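Local coordinates for nuclear fusion protein BIK1 (Saccharomyces cerevisiae, PDB 6FC6), which binds microtubules and kinesin and is required for nuclear fusion, chromosome disjunction and nuclear segregation during mitosis, and whose CAP-Gly domain binds a Bim1 peptide, at residues G22-V27 with A38-L43; G47-S52 with G67-L72. One frame throughout, in Å; residues are numbered along the deposited sequence.

Contact 1: G22-V27 with A38-L43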
ATOM      1  N   GLY A  22      -3.004   4.747  -7.176  1.00 28.49           N
ATOM      2  CA  GLY A  22      -2.965   4.737  -5.721  1.00 30.07           C
ATOM      3  C   GLY A  22      -1.747   5.461  -5.160  1.00 25.82           C
ATOM      4  O   GLY A  22      -0.691   5.445  -5.782  1.00 27.59           O
ATOM      5  N   GLN A  23      -1.911   6.101  -4.008  1.00 23.28           N
ATOM      6  CA  GLN A  23      -0.795   6.736  -3.343  1.00 22.09           C
ATOM      7  C   GLN A  23      -0.137   5.724  -2.364  1.00 22.33           C
ATOM      8  O   GLN A  23      -0.800   5.146  -1.518  1.00 19.35           O
ATOM      9  CB  GLN A  23      -1.238   7.978  -2.598  1.00 23.63           C
ATOM     10  CG  GLN A  23      -0.056   8.820  -2.144  1.00 24.99           C
ATOM     11  CD  GLN A  23      -0.448  10.039  -1.362  1.00 31.34           C
ATOM     12  OE1 GLN A  23      -1.484  10.070  -0.785  1.00 32.51           O
ATOM     13  NE2 GLN A  23       0.394  11.051  -1.374  1.00 29.90           N
ATOM     14  N   LEU A  24       1.170   5.552  -2.483  1.00 21.78           N
ATOM     15  CA  LEU A  24       1.908   4.659  -1.595  1.00 21.61           C
ATOM     16  C   LEU A  24       2.023   5.321  -0.197  1.00 20.78           C
ATOM     17  O   LEU A  24       2.558   6.407  -0.056  1.00 23.31           O
ATOM     18  CB  LEU A  24       3.267   4.368  -2.173  1.00 21.61           C
ATOM     19  CG  LEU A  24       4.147   3.460  -1.264  1.00 20.18           C
ATOM     20  CD1 LEU A  24       3.543   2.068  -1.248  1.00 19.69           C
ATOM     21  CD2 LEU A  24       5.601   3.401  -1.773  1.00 22.17           C
ATOM     22  N   LYS A  25       1.525   4.649   0.813  1.00 19.12           N
ATOM     23  CA  LYS A  25       1.554   5.204   2.168  1.00 22.29           C
ATOM     24  C   LYS A  25       2.345   4.410   3.226  1.00 21.12           C
ATOM     25  O   LYS A  25       2.565   4.922   4.318  1.00 20.57           O
ATOM     26  CB  LYS A  25       0.134   5.492   2.642  1.00 23.28           C
ATOM     27  CG  LYS A  25      -0.546   6.381   1.614  1.00 29.93           C
ATOM     28  CD  LYS A  25      -1.641   7.223   2.150  1.00 36.64           C
ATOM     29  CE  LYS A  25      -1.118   8.570   2.506  1.00 39.40           C
ATOM     30  NZ  LYS A  25      -2.203   9.250   3.210  1.00 43.90           N
ATOM     31  N   TYR A  26       2.660   3.162   2.931  1.00 19.76           N
ATOM     32  CA  TYR A  26       3.310   2.299   3.908  1.00 20.24           C
ATOM     33  C   TYR A  26       4.026   1.222   3.173  1.00 22.35           C
ATOM     34  O   TYR A  26       3.493   0.716   2.140  1.00 18.75           O
ATOM     35  CB  TYR A  26       2.271   1.638   4.839  1.00 20.35           C
ATOM     36  CG  TYR A  26       2.868   0.622   5.765  1.00 20.14           C
ATOM     37  CD1 TYR A  26       3.623   1.005   6.905  1.00 19.54           C
ATOM     38  CD2 TYR A  26       2.705  -0.689   5.533  1.00 20.55           C
ATOM     39  CE1 TYR A  26       4.169   0.052   7.723  1.00 20.53           C
ATOM     40  CE2 TYR A  26       3.258  -1.642   6.381  1.00 18.74           C
ATOM     41  CZ  TYR A  26       3.984  -1.246   7.469  1.00 20.46           C
ATOM     42  OH  TYR A  26       4.497  -2.268   8.299  1.00 24.57           O
ATOM     43  N   VAL A  27       5.216   0.846   3.669  1.00 19.87           N
ATOM     44  CA  VAL A  27       5.870  -0.320   3.160  1.00 19.87           C
ATOM     45  C   VAL A  27       6.402  -1.129   4.331  1.00 21.72           C
ATOM     46  O   VAL A  27       7.147  -0.628   5.123  1.00 23.02           O
ATOM     47  CB  VAL A  27       7.032   0.087   2.190  1.00 23.04           C
ATOM     48  CG1 VAL A  27       7.770  -1.181   1.789  1.00 24.18           C
ATOM     49  CG2 VAL A  27       6.482   0.760   0.946  1.00 20.66           C
ATOM     50  N   ALA A  38       2.791  -3.333   0.473  1.00 20.06           N
ATOM     51  CA  ALA A  38       2.639  -1.910   0.225  1.00 20.50           C
ATOM     52  C   ALA A  38       1.246  -1.561   0.711  1.00 21.15           C
ATOM     53  O   ALA A  38       0.289  -2.225   0.329  1.00 23.60           O
ATOM     54  CB  ALA A  38       2.751  -1.648  -1.245  1.00 21.05           C
ATOM     55  N   GLY A  39       1.119  -0.531   1.515  1.00 19.83           N
ATOM     56  CA  GLY A  39      -0.154   0.021   1.877  1.00 19.28           C
ATOM     57  C   GLY A  39      -0.377   1.219   0.974  1.00 19.41           C
ATOM     58  O   GLY A  39       0.455   2.148   0.932  1.00 20.02           O
ATOM     59  N   VAL A  40      -1.494   1.191   0.249  1.00 20.05           N
ATOM     60  CA  VAL A  40      -1.831   2.259  -0.663  1.00 19.18           C
ATOM     61  C   VAL A  40      -3.194   2.846  -0.388  1.00 18.46           C
ATOM     62  O   VAL A  40      -4.079   2.173   0.079  1.00 19.28           O
ATOM     63  CB  VAL A  40      -1.769   1.815  -2.147  1.00 22.73           C
ATOM     64  CG1 VAL A  40      -0.478   1.137  -2.507  1.00 22.79           C
ATOM     65  CG2 VAL A  40      -2.882   0.870  -2.494  1.00 25.98           C
ATOM     66  N   ASP A  41      -3.373   4.107  -0.722  1.00 18.30           N
ATOM     67  CA  ASP A  41      -4.646   4.721  -0.599  1.00 18.41           C
ATOM     68  C   ASP A  41      -5.170   4.884  -2.066  1.00 21.52           C
ATOM     69  O   ASP A  41      -4.571   5.618  -2.864  1.00 21.12           O
ATOM     70  CB  ASP A  41      -4.501   6.070   0.041  1.00 19.99           C
ATOM     71  CG  ASP A  41      -5.878   6.749   0.300  1.00 20.94           C
ATOM     72  OD1 ASP A  41      -6.870   6.306  -0.270  1.00 22.32           O
ATOM     73  OD2 ASP A  41      -5.952   7.738   1.092  1.00 24.12           O
ATOM     74  N   LEU A  42      -6.266   4.229  -2.387  1.00 20.97           N
ATOM     75  CA  LEU A  42      -6.810   4.295  -3.783  1.00 23.76           C
ATOM     76  C   LEU A  42      -7.729   5.512  -4.029  1.00 23.90           C
ATOM     77  O   LEU A  42      -8.246   5.660  -5.109  1.00 27.60           O
ATOM     78  CB  LEU A  42      -7.541   3.026  -4.097  1.00 23.15           C
ATOM     79  CG  LEU A  42      -6.703   1.778  -3.968  1.00 25.96           C
ATOM     80  CD1 LEU A  42      -7.513   0.527  -3.933  1.00 30.19           C
ATOM     81  CD2 LEU A  42      -5.696   1.688  -5.101  1.00 29.37           C
ATOM     82  N   LEU A  43      -7.929   6.357  -3.030  1.00 22.62           N
ATOM     83  CA  LEU A  43      -8.686   7.605  -3.137  1.00 25.01           C
ATOM     84  C   LEU A  43     -10.124   7.450  -3.626  1.00 24.33           C
ATOM     85  O   LEU A  43     -10.702   8.377  -4.181  1.00 23.07           O
ATOM     86  CB  LEU A  43      -7.940   8.569  -4.070  1.00 30.84           C
ATOM     87  CG  LEU A  43      -6.447   8.757  -3.750  1.00 37.85           C
ATOM     88  CD1 LEU A  43      -5.781   9.658  -4.779  1.00 40.57           C
ATOM     89  CD2 LEU A  43      -6.302   9.351  -2.371  1.00 37.10           C
TER

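Contact 2: G47-S52 with G67-L72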
ATOM      1  N   GLY A  47     -10.867  -0.076  -2.173  1.00 23.81           N
ATOM      2  CA  GLY A  47      -9.959  -0.851  -1.328  1.00 22.60           C
ATOM      3  C   GLY A  47     -10.709  -1.677  -0.327  1.00 24.60           C
ATOM      4  O   GLY A  47     -11.825  -2.027  -0.552  1.00 24.53           O
ATOM      5  N   LYS A  48     -10.095  -2.009   0.780  1.00 23.83           N
ATOM      6  CA  LYS A  48     -10.653  -2.882   1.786  1.00 24.22           C
ATOM      7  C   LYS A  48     -10.639  -2.346   3.178  1.00 26.62           C
ATOM      8  O   LYS A  48     -11.229  -2.980   4.051  1.00 30.26           O
ATOM      9  CB  LYS A  48      -9.886  -4.228   1.783  1.00 26.52           C
ATOM     10  CG  LYS A  48     -10.201  -5.009   0.530  1.00 29.86           C
ATOM     11  CD  LYS A  48      -9.632  -6.409   0.541  1.00 34.44           C
ATOM     12  CE  LYS A  48     -10.076  -7.191  -0.708  1.00 36.95           C
ATOM     13  NZ  LYS A  48      -9.351  -8.505  -0.672  1.00 43.24           N
ATOM     14  N   ASN A  49      -9.936  -1.232   3.455  1.00 23.38           N
ATOM     15  CA  ASN A  49      -9.738  -0.812   4.830  1.00 20.51           C
ATOM     16  C   ASN A  49      -9.469   0.661   4.923  1.00 19.47           C
ATOM     17  O   ASN A  49      -9.331   1.346   3.920  1.00 20.26           O
ATOM     18  CB  ASN A  49      -8.537  -1.643   5.463  1.00 21.94           C
ATOM     19  CG  ASN A  49      -7.198  -1.343   4.779  1.00 24.52           C
ATOM     20  OD1 ASN A  49      -6.778  -0.177   4.662  1.00 22.86           O
ATOM     21  ND2 ASN A  49      -6.568  -2.373   4.257  1.00 27.05           N
ATOM     22  N   ASP A  50      -9.389   1.144   6.168  1.00 18.44           N
ATOM     23  CA  ASP A  50      -9.095   2.534   6.485  1.00 20.09           C
ATOM     24  C   ASP A  50      -7.650   2.742   6.924  1.00 20.15           C
ATOM     25  O   ASP A  50      -7.330   3.703   7.630  1.00 21.32           O
ATOM     26  CB  ASP A  50     -10.023   2.995   7.622  1.00 23.20           C
ATOM     27  CG  ASP A  50      -9.739   2.258   8.950  1.00 28.65           C
ATOM     28  OD1 ASP A  50      -9.036   1.194   8.983  1.00 27.92           O
ATOM     29  OD2 ASP A  50     -10.253   2.710   9.973  1.00 40.20           O
ATOM     30  N   GLY A  51      -6.742   1.858   6.507  1.00 18.56           N
ATOM     31  CA  GLY A  51      -5.377   1.985   6.811  1.00 19.41           C
ATOM     32  C   GLY A  51      -4.940   1.319   8.119  1.00 20.41           C
ATOM     33  O   GLY A  51      -3.753   1.376   8.482  1.00 18.52           O
ATOM     34  N   SER A  52      -5.881   0.684   8.820  1.00 19.78           N
ATOM     35  CA  SER A  52      -5.599  -0.039  10.008  1.00 21.87           C
ATOM     36  C   SER A  52      -5.861  -1.543   9.806  1.00 24.46           C
ATOM     37  O   SER A  52      -6.558  -1.915   8.887  1.00 23.05           O
ATOM     38  CB  SER A  52      -6.440   0.514  11.151  1.00 21.98           C
ATOM     39  OG  SER A  52      -7.734  -0.060  11.088  1.00 29.54           O
ATOM     40  N   GLY A  67      -8.227   2.225   1.585  1.00 18.01           N
ATOM     41  CA  GLY A  67      -6.906   1.659   1.835  1.00 18.46           C
ATOM     42  C   GLY A  67      -6.828   0.210   1.423  1.00 18.29           C
ATOM     43  O   GLY A  67      -7.840  -0.512   1.466  1.00 17.93           O
ATOM     44  N   LEU A  68      -5.643  -0.204   0.968  1.00 17.78           N
ATOM     45  CA  LEU A  68      -5.431  -1.618   0.573  1.00 17.09           C
ATOM     46  C   LEU A  68      -3.973  -2.053   0.824  1.00 18.17           C
ATOM     47  O   LEU A  68      -3.041  -1.265   0.581  1.00 19.16           O
ATOM     48  CB  LEU A  68      -5.725  -1.752  -0.903  1.00 18.68           C
ATOM     49  CG  LEU A  68      -5.720  -3.155  -1.498  1.00 22.06           C
ATOM     50  CD1 LEU A  68      -6.933  -3.944  -0.946  1.00 25.84           C
ATOM     51  CD2 LEU A  68      -5.761  -3.077  -3.011  1.00 22.86           C
ATOM     52  N   PHE A  69      -3.794  -3.246   1.378  1.00 19.00           N
ATOM     53  CA  PHE A  69      -2.483  -3.852   1.543  1.00 19.71           C
ATOM     54  C   PHE A  69      -2.258  -4.749   0.347  1.00 20.61           C
ATOM     55  O   PHE A  69      -3.066  -5.630   0.130  1.00 23.33           O
ATOM     56  CB  PHE A  69      -2.339  -4.672   2.813  1.00 19.90           C
ATOM     57  CG  PHE A  69      -2.344  -3.842   4.043  1.00 22.44           C
ATOM     58  CD1 PHE A  69      -1.207  -3.096   4.396  1.00 23.07           C
ATOM     59  CD2 PHE A  69      -3.472  -3.760   4.858  1.00 24.43           C
ATOM     60  CE1 PHE A  69      -1.193  -2.291   5.518  1.00 23.25           C
ATOM     61  CE2 PHE A  69      -3.463  -2.934   5.977  1.00 26.62           C
ATOM     62  CZ  PHE A  69      -2.307  -2.202   6.320  1.00 25.80           C
ATOM     63  N   ILE A  70      -1.168  -4.559  -0.396  1.00 21.34           N
ATOM     64  CA  ILE A  70      -0.844  -5.382  -1.558  1.00 22.61           C
ATOM     65  C   ILE A  70       0.520  -6.003  -1.325  1.00 22.15           C
ATOM     66  O   ILE A  70       1.408  -5.313  -0.867  1.00 20.61           O
ATOM     67  CB  ILE A  70      -0.744  -4.558  -2.814  1.00 26.11           C
ATOM     68  CG1 ILE A  70      -2.046  -3.782  -3.037  1.00 31.02           C
ATOM     69  CG2 ILE A  70      -0.473  -5.499  -4.033  1.00 30.57           C
ATOM     70  CD1 ILE A  70      -1.964  -2.745  -4.153  1.00 31.24           C
ATOM     71  N   GLN A  71       0.696  -7.262  -1.682  1.00 23.16           N
ATOM     72  CA  GLN A  71       2.015  -7.920  -1.511  1.00 24.88           C
ATOM     73  C   GLN A  71       3.035  -7.137  -2.275  1.00 21.16           C
ATOM     74  O   GLN A  71       2.803  -6.760  -3.440  1.00 23.39           O
ATOM     75  CB  GLN A  71       1.979  -9.322  -2.055  1.00 29.54           C
ATOM     76  CG  GLN A  71       1.070 -10.248  -1.273  1.00 35.14           C
ATOM     77  CD  GLN A  71       1.196 -11.676  -1.801  1.00 46.14           C
ATOM     78  OE1 GLN A  71       1.485 -11.891  -2.974  1.00 57.69           O
ATOM     79  NE2 GLN A  71       0.984 -12.644  -0.940  1.00 51.04           N
ATOM     80  N   LEU A  72       4.084  -6.745  -1.587  1.00 20.20           N
ATOM     81  CA  LEU A  72       5.067  -5.846  -2.146  1.00 22.78           C
ATOM     82  C   LEU A  72       5.623  -6.311  -3.505  1.00 24.74           C
ATOM     83  O   LEU A  72       5.881  -5.487  -4.385  1.00 23.38           O
ATOM     84  CB  LEU A  72       6.176  -5.609  -1.160  1.00 24.41           C
ATOM     85  CG  LEU A  72       7.330  -4.736  -1.635  1.00 25.12           C
ATOM     86  CD1 LEU A  72       6.852  -3.316  -1.938  1.00 24.80           C
ATOM     87  CD2 LEU A  72       8.442  -4.732  -0.598  1.00 25.81           C
TER

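Contact 1: G22-V27 with A38-L43
Gln23 and Asp41 face each other as a hydrogen-bonded pair in an antiparallel beta hairpin of the CAP-Gly domain, a small SH3-like beta fold. Each gives its N-H to the other's carbonyl: Gln23 N to Asp41 O and Asp41 N to Gln23 O, both at 2.9 Å. Further along, a classic beta bulge sets Lys25 and Tyr26 against Gly39. Gly39 O takes a strong bond from Lys25 N (2.7 Å) and a weak one from Tyr26 N. Gly39 N answers with a bond to Tyr26 O at 2.8 Å. Gly39 has no side chain, and its CA lies beside Tyr26 CB. Leu24, Val40 and Ala38 share the other face. There Leu24 CD1 packs on Ala38 CB at 3.8 Å, and Leu24 also touches Ile79 of helix 72-81.

The polar ends on the Gln23 face find partners elsewhere. Gln23 NE2 donates to Gly11 O, and Tyr26 OH bonds to Pro29 O. Lys25 and Asp41 run side by side, with Lys25 CD against Asp41 CB at 3.7 Å. Their charged ends do not form a salt bridge. Lys25 NZ stands 4.6 Å from Asp41 OD2 and donates to Gln60 O instead. The nearby positive charge would still probably stabilise the carboxylate. With CG anti to its backbone N (chi1 -176°), Asp41 holds both oxygens where they can accept. OD2 takes the N-H of Glu62, and OD1 bonds to Ser66 OG. In an Asx turn at the end of the strand, Asp41 OD1 also receives Leu43 N at 3.0 Å, from above the carboxylate plane.

Contact 2: G47-S52 with G67-L72
Gly67 O accepts two backbone N-H groups from the loop, those of Lys48 and Asn49. Lys48 N comes nearly in line with the carbonyl at 2.8 Å, while Asn49 N approaches from out of its plane at 3.0 Å. Gly67 N donates back to Asn49 O at 2.7 Å. Two loop residues facing one strand residue make a classic beta bulge, and Asn49 with Gly67 is a single antiparallel bridge.

Side-chain hydrogen bonds shape the loop itself. Asn49 OD1 accepts from Gly51 N at 2.7 Å in an Asx turn. In a second Asx turn, Asp50 OD1 receives both Ser52 N and Ser52 OG.

Side-chain packing completes the contact. Asn49 CG sits between its backbone N and carbonyl carbon (chi1 65°), which brings the amide across the start of the strand. Asn49 ND2 lies 3.4 Å from Phe69 CD2, with amide and ring planes 44° apart. Lys48 CG rests on Leu68 CD1 at 3.7 Å, and the extended lysine chain carries NZ onward to the bound peptide.

Lys48 NZ and Asn49 ND2 both hydrogen-bond to the peptide backbone. Phe69 makes a backbone hydrogen bond to the peptide and sets its ring against it. Residues 47-51 are the GKNDG signature of CAP-Gly domains, which with strand 67-71 lines the peptide-binding groove.

How the contacts relate
Both contacts reach the same antiparallel sheet; their centres are about 7 Å apart. Strand 37-41 pairs with strand 20-28 in contact 1 and with strand 67-71 of contact 2. Ala38 N lies 2.8 Å from Ile70 O, and Val40 N is 2.9 Å from Leu68 O; both are probable hydrogen bonds. Apolar packing adds to this junction: Leu42 CD1 meets Gly47 CA at 3.8 Å, and Val40 CG2 is 4.1 Å from Ile70 CD1. Both segments of contact 1 precede those of contact 2 in the sequence. The Bim1 peptide is held at contact 2, while contact 1 supplies strand 37-41, the sheet neighbour of strand 67-71, which carries Phe69.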